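Local coordinates for GDSL-like Lipase (Parabacteroides distasonis, PDB 3P94), which is a GDSL-like serine hydrolase of the SGNH family, probably cleaving acyl esters such as those of lysophospholipids, at residues A[16-29]-A[65-79]. Sequence-based numbering, arbitrary orientation.
Sequences NKTVKVPSNVVFMG and RFRQDVINLKPKAVV
Val26 and selenomethionine Met28 pack against helix 59-71, while their strand pairs in parallel with 77-79. This is part of the flavodoxin-like alpha/beta fold of SGNH hydrolases, where strand 23-29 lies between strands 49-53 and 75-81. The two branches of Val26 fill different hollows. CG1 lies 3.9 Å from CG2 of Val70, and CG2 rests against the Pro75 ring and CD1 of Leu73. The Leu73 branches in turn fill a hollow lined by Asn16, Val19, Val21 and Val26. The chain of Met28 bends at chi2 and chi3 (both 51°), which brings SE over one face of the Arg65 guanidinium and CE to 3.5 Å from CG2 of Val70. Beside this apolar patch, Asp69 is gripped through both oxygens. OD2 takes a salt bridge from NH1 of Arg65 on its anti lone pair, at 2.8 Å. OD1 accepts from ND2 of Asn16, whose OD1 is held by NE of Arg52. With an alanine here, NH1 of Arg65 would probably lose its charged mate and ND2 of Asn16 its acceptor. On the other sheet face, Val79 is the bump: its CB sits 4.0 Å from the centroid of the Phe27 ring, almost on the ring normal. In the loop ahead of strand 75-81, Leu73 O accepts from both N and OG of Ser23, with OG 2.9 Å away and above the carbonyl plane.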
ATOM      1  N   ASN A  16     -16.798  -8.046   0.188  1.00 20.96           N
ATOM      2  CA  ASN A  16     -16.726  -7.994   1.655  1.00 21.37           C
ATOM      3  C   ASN A  16     -17.789  -8.872   2.334  1.00 28.33           C
ATOM      4  O   ASN A  16     -17.529  -9.411   3.410  1.00 28.79           O
ATOM      5  CB  ASN A  16     -16.866  -6.556   2.140  1.00 19.04           C
ATOM      6  CG  ASN A  16     -15.654  -5.688   1.859  1.00 25.07           C
ATOM      7  OD1 ASN A  16     -14.539  -6.164   1.626  1.00 18.03           O
ATOM      8  ND2 ASN A  16     -15.841  -4.387   1.863  1.00 19.05           N
ATOM      9  N   LYS A  17     -18.956  -9.041   1.693  1.00 27.10           N
ATOM     10  CA  LYS A  17     -20.095  -9.820   2.214  1.00 28.45           C
ATOM     11  C   LYS A  17     -19.819 -11.339   2.300  1.00 33.92           C
ATOM     12  O   LYS A  17     -20.544 -12.032   3.014  1.00 35.71           O
ATOM     13  CB  LYS A  17     -21.353  -9.577   1.370  1.00 30.49           C
ATOM     14  CG  LYS A  17     -21.781  -8.104   1.291  1.00 37.12           C
ATOM     15  CD  LYS A  17     -23.269  -7.992   1.002  1.00 45.75           C
ATOM     16  CE  LYS A  17     -23.637  -6.991  -0.050  1.00 54.62           C
ATOM     17  NZ  LYS A  17     -24.738  -7.515  -0.885  1.00 62.33           N
ATOM     18  N   THR A  18     -18.787 -11.855   1.612  1.00 29.83           N
ATOM     19  CA  THR A  18     -18.482 -13.290   1.657  1.00 30.31           C
ATOM     20  C   THR A  18     -17.105 -13.576   2.276  1.00 33.21           C
ATOM     21  O   THR A  18     -16.700 -14.743   2.360  1.00 34.68           O
ATOM     22  CB  THR A  18     -18.644 -13.946   0.281  1.00 46.24           C
ATOM     23  OG1 THR A  18     -17.869 -13.242  -0.691  1.00 48.12           O
ATOM     24  CG2 THR A  18     -20.111 -14.042  -0.143  1.00 44.18           C
ATOM     25  N   VAL A  19     -16.414 -12.528   2.764  1.00 26.28           N
ATOM     26  CA  VAL A  19     -15.154 -12.672   3.482  1.00 25.33           C
ATOM     27  C   VAL A  19     -15.487 -13.243   4.870  1.00 28.74           C
ATOM     28  O   VAL A  19     -16.423 -12.756   5.512  1.00 27.67           O
ATOM     29  CB  VAL A  19     -14.385 -11.317   3.572  1.00 28.76           C
ATOM     30  CG1 VAL A  19     -13.251 -11.380   4.595  1.00 28.46           C
ATOM     31  CG2 VAL A  19     -13.846 -10.902   2.206  1.00 27.90           C
ATOM     32  N   LYS A  20     -14.751 -14.280   5.318  1.00 24.79           N
ATOM     33  CA  LYS A  20     -14.957 -14.836   6.659  1.00 25.07           C
ATOM     34  C   LYS A  20     -14.403 -13.822   7.668  1.00 29.39           C
ATOM     35  O   LYS A  20     -13.252 -13.393   7.544  1.00 28.51           O
ATOM     36  CB  LYS A  20     -14.301 -16.224   6.811  1.00 26.95           C
ATOM     37  CG  LYS A  20     -14.486 -16.856   8.197  1.00 32.82           C
ATOM     38  N   VAL A  21     -15.250 -13.391   8.618  1.00 26.50           N
ATOM     39  CA  VAL A  21     -14.888 -12.392   9.625  1.00 25.87           C
ATOM     40  C   VAL A  21     -14.974 -13.030  11.039  1.00 29.94           C
ATOM     41  O   VAL A  21     -15.988 -13.654  11.340  1.00 31.22           O
ATOM     42  CB  VAL A  21     -15.762 -11.115   9.485  1.00 29.76           C
ATOM     43  CG1 VAL A  21     -15.567 -10.145  10.647  1.00 29.66           C
ATOM     44  CG2 VAL A  21     -15.518 -10.416   8.145  1.00 28.77           C
ATOM     45  N   PRO A  22     -13.939 -12.911  11.912  1.00 25.84           N
ATOM     46  CA  PRO A  22     -12.655 -12.197  11.725  1.00 24.29           C
ATOM     47  C   PRO A  22     -11.767 -12.838  10.654  1.00 26.85           C
ATOM     48  O   PRO A  22     -11.776 -14.059  10.473  1.00 26.48           O
ATOM     49  CB  PRO A  22     -12.010 -12.259  13.116  1.00 26.30           C
ATOM     50  CG  PRO A  22     -12.615 -13.448  13.769  1.00 32.08           C
ATOM     51  CD  PRO A  22     -14.026 -13.499  13.263  1.00 27.93           C
ATOM     52  N   SER A  23     -11.044 -11.986   9.919  1.00 21.94           N
ATOM     53  CA  SER A  23     -10.153 -12.384   8.830  1.00 20.41           C
ATOM     54  C   SER A  23      -8.702 -12.431   9.309  1.00 24.43           C
ATOM     55  O   SER A  23      -8.432 -12.176  10.485  1.00 24.89           O
ATOM     56  CB  SER A  23     -10.311 -11.441   7.641  1.00 22.78           C
ATOM     57  OG  SER A  23     -10.046 -10.092   7.994  1.00 25.90           O
ATOM     58  N   ASN A  24      -7.770 -12.774   8.404  1.00 20.34           N
ATOM     59  CA  ASN A  24      -6.363 -12.932   8.739  1.00 19.13           C
ATOM     60  C   ASN A  24      -5.586 -11.625   8.496  1.00 20.98           C
ATOM     61  O   ASN A  24      -5.352 -10.867   9.442  1.00 19.26           O
ATOM     62  CB  ASN A  24      -5.774 -14.112   7.961  1.00 18.72           C
ATOM     63  CG  ASN A  24      -4.311 -14.377   8.196  1.00 33.90           C
ATOM     64  OD1 ASN A  24      -3.785 -14.216   9.288  1.00 25.25           O
ATOM     65  ND2 ASN A  24      -3.620 -14.802   7.164  1.00 29.62           N
ATOM     66  N   VAL A  25      -5.190 -11.358   7.239  1.00 16.36           N
ATOM     67  CA  VAL A  25      -4.428 -10.168   6.867  1.00 14.28           C
ATOM     68  C   VAL A  25      -5.073  -9.527   5.654  1.00 19.31           C
ATOM     69  O   VAL A  25      -5.338 -10.207   4.658  1.00 20.45           O
ATOM     70  CB  VAL A  25      -2.920 -10.472   6.580  1.00 16.92           C
ATOM     71  CG1 VAL A  25      -2.166  -9.208   6.178  1.00 14.93           C
ATOM     72  CG2 VAL A  25      -2.227 -11.153   7.763  1.00 16.87           C
ATOM     73  N   VAL A  26      -5.289  -8.219   5.723  1.00 14.05           N
ATOM     74  CA  VAL A  26      -5.841  -7.444   4.637  1.00 13.44           C
ATOM     75  C   VAL A  26      -4.701  -6.623   4.015  1.00 16.90           C
ATOM     76  O   VAL A  26      -3.920  -6.018   4.744  1.00 16.38           O
ATOM     77  CB  VAL A  26      -7.013  -6.557   5.138  1.00 16.77           C
ATOM     78  CG1 VAL A  26      -7.393  -5.480   4.109  1.00 15.74           C
ATOM     79  CG2 VAL A  26      -8.226  -7.417   5.501  1.00 16.97           C
ATOM     80  N   PHE A  27      -4.588  -6.642   2.685  1.00 13.76           N
ATOM     81  CA  PHE A  27      -3.609  -5.834   1.954  1.00 13.78           C
ATOM     82  C   PHE A  27      -4.335  -4.597   1.435  1.00 18.30           C
ATOM     83  O   PHE A  27      -5.193  -4.702   0.549  1.00 18.29           O
ATOM     84  CB  PHE A  27      -2.949  -6.627   0.802  1.00 15.38           C
ATOM     85  CG  PHE A  27      -1.780  -7.507   1.206  1.00 16.87           C
ATOM     86  CD1 PHE A  27      -1.950  -8.538   2.119  1.00 20.12           C
ATOM     87  CD2 PHE A  27      -0.524  -7.329   0.636  1.00 17.63           C
ATOM     88  CE1 PHE A  27      -0.869  -9.335   2.500  1.00 21.74           C
ATOM     89  CE2 PHE A  27       0.547  -8.146   0.989  1.00 20.93           C
ATOM     90  CZ  PHE A  27       0.366  -9.151   1.911  1.00 20.28           C
HETATM   91  N   MSE A  28      -4.024  -3.443   2.032  1.00 15.62           N
HETATM   92  CA  MSE A  28      -4.595  -2.141   1.672  1.00 15.30           C
HETATM   93  C   MSE A  28      -3.592  -1.444   0.748  1.00 20.25           C
HETATM   94  O   MSE A  28      -2.392  -1.371   1.058  1.00 20.21           O
HETATM   95  CB  MSE A  28      -4.890  -1.348   2.983  1.00 17.62           C
HETATM   96  CG  MSE A  28      -5.350   0.090   2.796  1.00 24.41           C
HETATM   97 SE   MSE A  28      -6.856   0.284   1.539  0.75 32.62          SE
HETATM   98  CE  MSE A  28      -8.042  -0.948   2.200  1.00 27.46           C
ATOM     99  N   GLY A  29      -4.070  -0.983  -0.403  1.00 18.01           N
ATOM    100  CA  GLY A  29      -3.188  -0.313  -1.336  1.00 17.15           C
ATOM    101  C   GLY A  29      -3.804   0.277  -2.584  1.00 19.52           C
ATOM    102  O   GLY A  29      -5.028   0.393  -2.734  1.00 18.42           O
ATOM    103  N   ARG A  65     -12.061   4.804   2.776  1.00 13.56           N
ATOM    104  CA  ARG A  65     -12.420   3.410   2.458  1.00 13.98           C
ATOM    105  C   ARG A  65     -12.023   2.417   3.581  1.00 17.34           C
ATOM    106  O   ARG A  65     -12.541   1.297   3.628  1.00 15.46           O
ATOM    107  CB  ARG A  65     -11.692   3.032   1.152  1.00 17.26           C
ATOM    108  CG  ARG A  65     -12.097   1.714   0.564  1.00 21.38           C
ATOM    109  CD  ARG A  65     -11.672   1.581  -0.867  1.00 21.56           C
ATOM    110  NE  ARG A  65     -10.221   1.670  -1.109  1.00 16.22           N
ATOM    111  CZ  ARG A  65      -9.378   0.640  -1.085  1.00 26.19           C
ATOM    112  NH1 ARG A  65      -9.790  -0.557  -0.689  1.00 13.65           N
ATOM    113  NH2 ARG A  65      -8.113   0.804  -1.441  1.00 17.43           N
ATOM    114  N   PHE A  66     -11.086   2.826   4.465  1.00 16.08           N
ATOM    115  CA  PHE A  66     -10.496   2.029   5.543  1.00 14.92           C
ATOM    116  C   PHE A  66     -11.511   1.303   6.418  1.00 18.05           C
ATOM    117  O   PHE A  66     -11.280   0.149   6.771  1.00 16.05           O
ATOM    118  CB  PHE A  66      -9.596   2.908   6.436  1.00 16.72           C
ATOM    119  CG  PHE A  66      -8.487   2.155   7.130  1.00 17.67           C
ATOM    120  CD1 PHE A  66      -7.350   1.755   6.428  1.00 20.22           C
ATOM    121  CD2 PHE A  66      -8.563   1.870   8.485  1.00 18.72           C
ATOM    122  CE1 PHE A  66      -6.322   1.057   7.066  1.00 20.41           C
ATOM    123  CE2 PHE A  66      -7.530   1.176   9.124  1.00 21.47           C
ATOM    124  CZ  PHE A  66      -6.417   0.779   8.410  1.00 19.72           C
ATOM    125  N   ARG A  67     -12.613   1.970   6.791  1.00 15.68           N
ATOM    126  CA  ARG A  67     -13.630   1.364   7.655  1.00 14.69           C
ATOM    127  C   ARG A  67     -14.299   0.125   6.981  1.00 15.52           C
ATOM    128  O   ARG A  67     -14.406  -0.913   7.621  1.00 14.46           O
ATOM    129  CB  ARG A  67     -14.669   2.412   8.074  1.00 14.53           C
ATOM    130  CG  ARG A  67     -15.799   1.876   8.951  1.00 20.59           C
ATOM    131  CD  ARG A  67     -16.406   2.964   9.833  1.00 18.91           C
ATOM    132  NE  ARG A  67     -15.387   3.621  10.652  1.00 18.21           N
ATOM    133  CZ  ARG A  67     -14.899   3.134  11.790  1.00 26.33           C
ATOM    134  NH1 ARG A  67     -15.379   2.006  12.299  1.00 15.05           N
ATOM    135  NH2 ARG A  67     -13.931   3.779  12.434  1.00 13.51           N
ATOM    136  N   GLN A  68     -14.712   0.235   5.705  1.00 12.21           N
ATOM    137  CA  GLN A  68     -15.387  -0.849   4.978  0.60 11.74           C
ATOM    138  C   GLN A  68     -14.434  -1.980   4.584  1.00 15.17           C
ATOM    139  O   GLN A  68     -14.766  -3.151   4.747  1.00 14.61           O
ATOM    140  CB  GLN A  68     -16.077  -0.295   3.712  0.60 12.84           C
ATOM    141  CG  GLN A  68     -16.804  -1.377   2.880  0.60 10.03           C
ATOM    142  CD  GLN A  68     -17.261  -0.921   1.524  0.60 18.52           C
ATOM    143  OE1 GLN A  68     -18.388  -0.444   1.366  0.60 11.99           O
ATOM    144  NE2 GLN A  68     -16.417  -1.113   0.510  0.60  6.18           N
ATOM    145  N   ASP A  69     -13.278  -1.629   4.035  1.00 11.95           N
ATOM    146  CA  ASP A  69     -12.353  -2.614   3.506  1.00 11.39           C
ATOM    147  C   ASP A  69     -11.300  -3.132   4.471  1.00 15.59           C
ATOM    148  O   ASP A  69     -10.588  -4.062   4.104  1.00 12.02           O
ATOM    149  CB  ASP A  69     -11.723  -2.050   2.225  1.00 11.82           C
ATOM    150  CG  ASP A  69     -12.700  -2.028   1.039  1.00 19.06           C
ATOM    151  OD1 ASP A  69     -13.829  -2.553   1.181  1.00 20.27           O
ATOM    152  OD2 ASP A  69     -12.324  -1.509  -0.031  1.00 18.92           O
ATOM    153  N   VAL A  70     -11.213  -2.583   5.705  1.00 15.05           N
ATOM    154  CA  VAL A  70     -10.238  -3.054   6.691  1.00 15.04           C
ATOM    155  C   VAL A  70     -10.935  -3.304   8.033  1.00 17.51           C
ATOM    156  O   VAL A  70     -11.036  -4.450   8.439  1.00 16.31           O
ATOM    157  CB  VAL A  70      -8.984  -2.128   6.878  1.00 18.71           C
ATOM    158  CG1 VAL A  70      -8.039  -2.686   7.941  1.00 18.35           C
ATOM    159  CG2 VAL A  70      -8.237  -1.920   5.570  1.00 18.21           C
ATOM    160  N   ILE A  71     -11.388  -2.237   8.721  1.00 14.57           N
ATOM    161  CA  ILE A  71     -11.998  -2.320  10.068  1.00 14.25           C
ATOM    162  C   ILE A  71     -13.158  -3.333  10.114  1.00 19.17           C
ATOM    163  O   ILE A  71     -13.158  -4.212  10.983  1.00 17.23           O
ATOM    164  CB  ILE A  71     -12.459  -0.931  10.589  1.00 16.59           C
ATOM    165  CG1 ILE A  71     -11.251   0.064  10.688  1.00 16.15           C
ATOM    166  CG2 ILE A  71     -13.207  -1.077  11.937  1.00 17.03           C
ATOM    167  CD1 ILE A  71     -11.559   1.510  10.912  1.00 18.59           C
ATOM    168  N   ASN A  72     -14.126  -3.225   9.182  1.00 16.48           N
ATOM    169  CA  ASN A  72     -15.300  -4.102   9.174  1.00 17.14           C
ATOM    170  C   ASN A  72     -14.970  -5.574   8.867  1.00 20.61           C
ATOM    171  O   ASN A  72     -15.799  -6.441   9.170  1.00 20.53           O
ATOM    172  CB  ASN A  72     -16.365  -3.574   8.231  1.00 16.15           C
ATOM    173  CG  ASN A  72     -17.020  -2.291   8.731  1.00 34.12           C
ATOM    174  OD1 ASN A  72     -16.848  -1.867   9.881  1.00 21.49           O
ATOM    175  ND2 ASN A  72     -17.777  -1.627   7.866  1.00 25.56           N
ATOM    176  N   LEU A  73     -13.757  -5.863   8.351  1.00 15.54           N
ATOM    177  CA  LEU A  73     -13.344  -7.246   8.083  1.00 16.25           C
ATOM    178  C   LEU A  73     -12.661  -7.869   9.313  1.00 19.96           C
ATOM    179  O   LEU A  73     -12.358  -9.056   9.302  1.00 19.56           O
ATOM    180  CB  LEU A  73     -12.430  -7.332   6.840  1.00 15.95           C
ATOM    181  CG  LEU A  73     -13.052  -6.883   5.496  1.00 19.99           C
ATOM    182  CD1 LEU A  73     -12.092  -7.122   4.366  1.00 19.75           C
ATOM    183  CD2 LEU A  73     -14.372  -7.604   5.192  1.00 23.84           C
ATOM    184  N   LYS A  74     -12.450  -7.067  10.382  1.00 17.00           N
ATOM    185  CA  LYS A  74     -11.811  -7.464  11.649  1.00 16.80           C
ATOM    186  C   LYS A  74     -10.540  -8.354  11.426  1.00 20.81           C
ATOM    187  O   LYS A  74     -10.490  -9.475  11.932  1.00 21.08           O
ATOM    188  CB  LYS A  74     -12.838  -8.180  12.563  1.00 19.52           C
ATOM    189  CG  LYS A  74     -13.984  -7.275  13.015  1.00 24.66           C
ATOM    190  CD  LYS A  74     -15.040  -8.059  13.779  1.00 30.93           C
ATOM    191  CE  LYS A  74     -16.032  -7.162  14.471  1.00 34.38           C
ATOM    192  NZ  LYS A  74     -16.935  -7.951  15.353  1.00 53.15           N
ATOM    193  N   PRO A  75      -9.517  -7.906  10.660  1.00 16.67           N
ATOM    194  CA  PRO A  75      -8.332  -8.760  10.472  1.00 17.01           C
ATOM    195  C   PRO A  75      -7.381  -8.711  11.659  1.00 21.16           C
ATOM    196  O   PRO A  75      -7.461  -7.804  12.472  1.00 20.03           O
ATOM    197  CB  PRO A  75      -7.670  -8.150   9.234  1.00 17.74           C
ATOM    198  CG  PRO A  75      -7.980  -6.701   9.344  1.00 21.17           C
ATOM    199  CD  PRO A  75      -9.355  -6.617   9.956  1.00 17.68           C
ATOM    200  N   LYS A  76      -6.446  -9.664  11.719  1.00 18.80           N
ATOM    201  CA  LYS A  76      -5.386  -9.688  12.729  1.00 17.93           C
ATOM    202  C   LYS A  76      -4.417  -8.544  12.428  1.00 18.90           C
ATOM    203  O   LYS A  76      -3.941  -7.864  13.341  1.00 15.24           O
ATOM    204  CB  LYS A  76      -4.641 -11.035  12.710  1.00 20.84           C
ATOM    205  CG  LYS A  76      -5.468 -12.225  13.189  1.00 32.52           C
ATOM    206  CD  LYS A  76      -4.638 -13.499  13.171  1.00 40.05           C
ATOM    207  CE  LYS A  76      -5.403 -14.659  13.746  1.00 56.83           C
ATOM    208  NZ  LYS A  76      -4.508 -15.796  14.050  1.00 65.22           N
ATOM    209  N   ALA A  77      -4.159  -8.314  11.128  1.00 15.35           N
ATOM    210  CA  ALA A  77      -3.252  -7.261  10.669  1.00 14.55           C
ATOM    211  C   ALA A  77      -3.678  -6.658   9.338  1.00 17.06           C
ATOM    212  O   ALA A  77      -4.454  -7.256   8.601  1.00 16.86           O
ATOM    213  CB  ALA A  77      -1.837  -7.815  10.548  1.00 15.19           C
ATOM    214  N   VAL A  78      -3.161  -5.467   9.041  1.00 12.55           N
ATOM    215  CA  VAL A  78      -3.362  -4.784   7.766  1.00 12.36           C
ATOM    216  C   VAL A  78      -1.964  -4.420   7.225  1.00 16.40           C
ATOM    217  O   VAL A  78      -1.112  -3.914   7.966  1.00 17.10           O
ATOM    218  CB  VAL A  78      -4.337  -3.564   7.825  1.00 15.60           C
ATOM    219  CG1 VAL A  78      -3.866  -2.486   8.821  1.00 14.65           C
ATOM    220  CG2 VAL A  78      -4.583  -2.974   6.426  1.00 15.07           C
ATOM    221  N   VAL A  79      -1.731  -4.727   5.947  1.00 12.37           N
ATOM    222  CA  VAL A  79      -0.485  -4.424   5.250  1.00 11.51           C
ATOM    223  C   VAL A  79      -0.794  -3.199   4.417  1.00 16.59           C
ATOM    224  O   VAL A  79      -1.671  -3.264   3.549  1.00 16.52           O
ATOM    225  CB  VAL A  79       0.029  -5.637   4.425  1.00 15.69           C
ATOM    226  CG1 VAL A  79       1.205  -5.248   3.533  1.00 15.62           C
ATOM    227  CG2 VAL A  79       0.430  -6.779   5.344  1.00 16.52           C
TER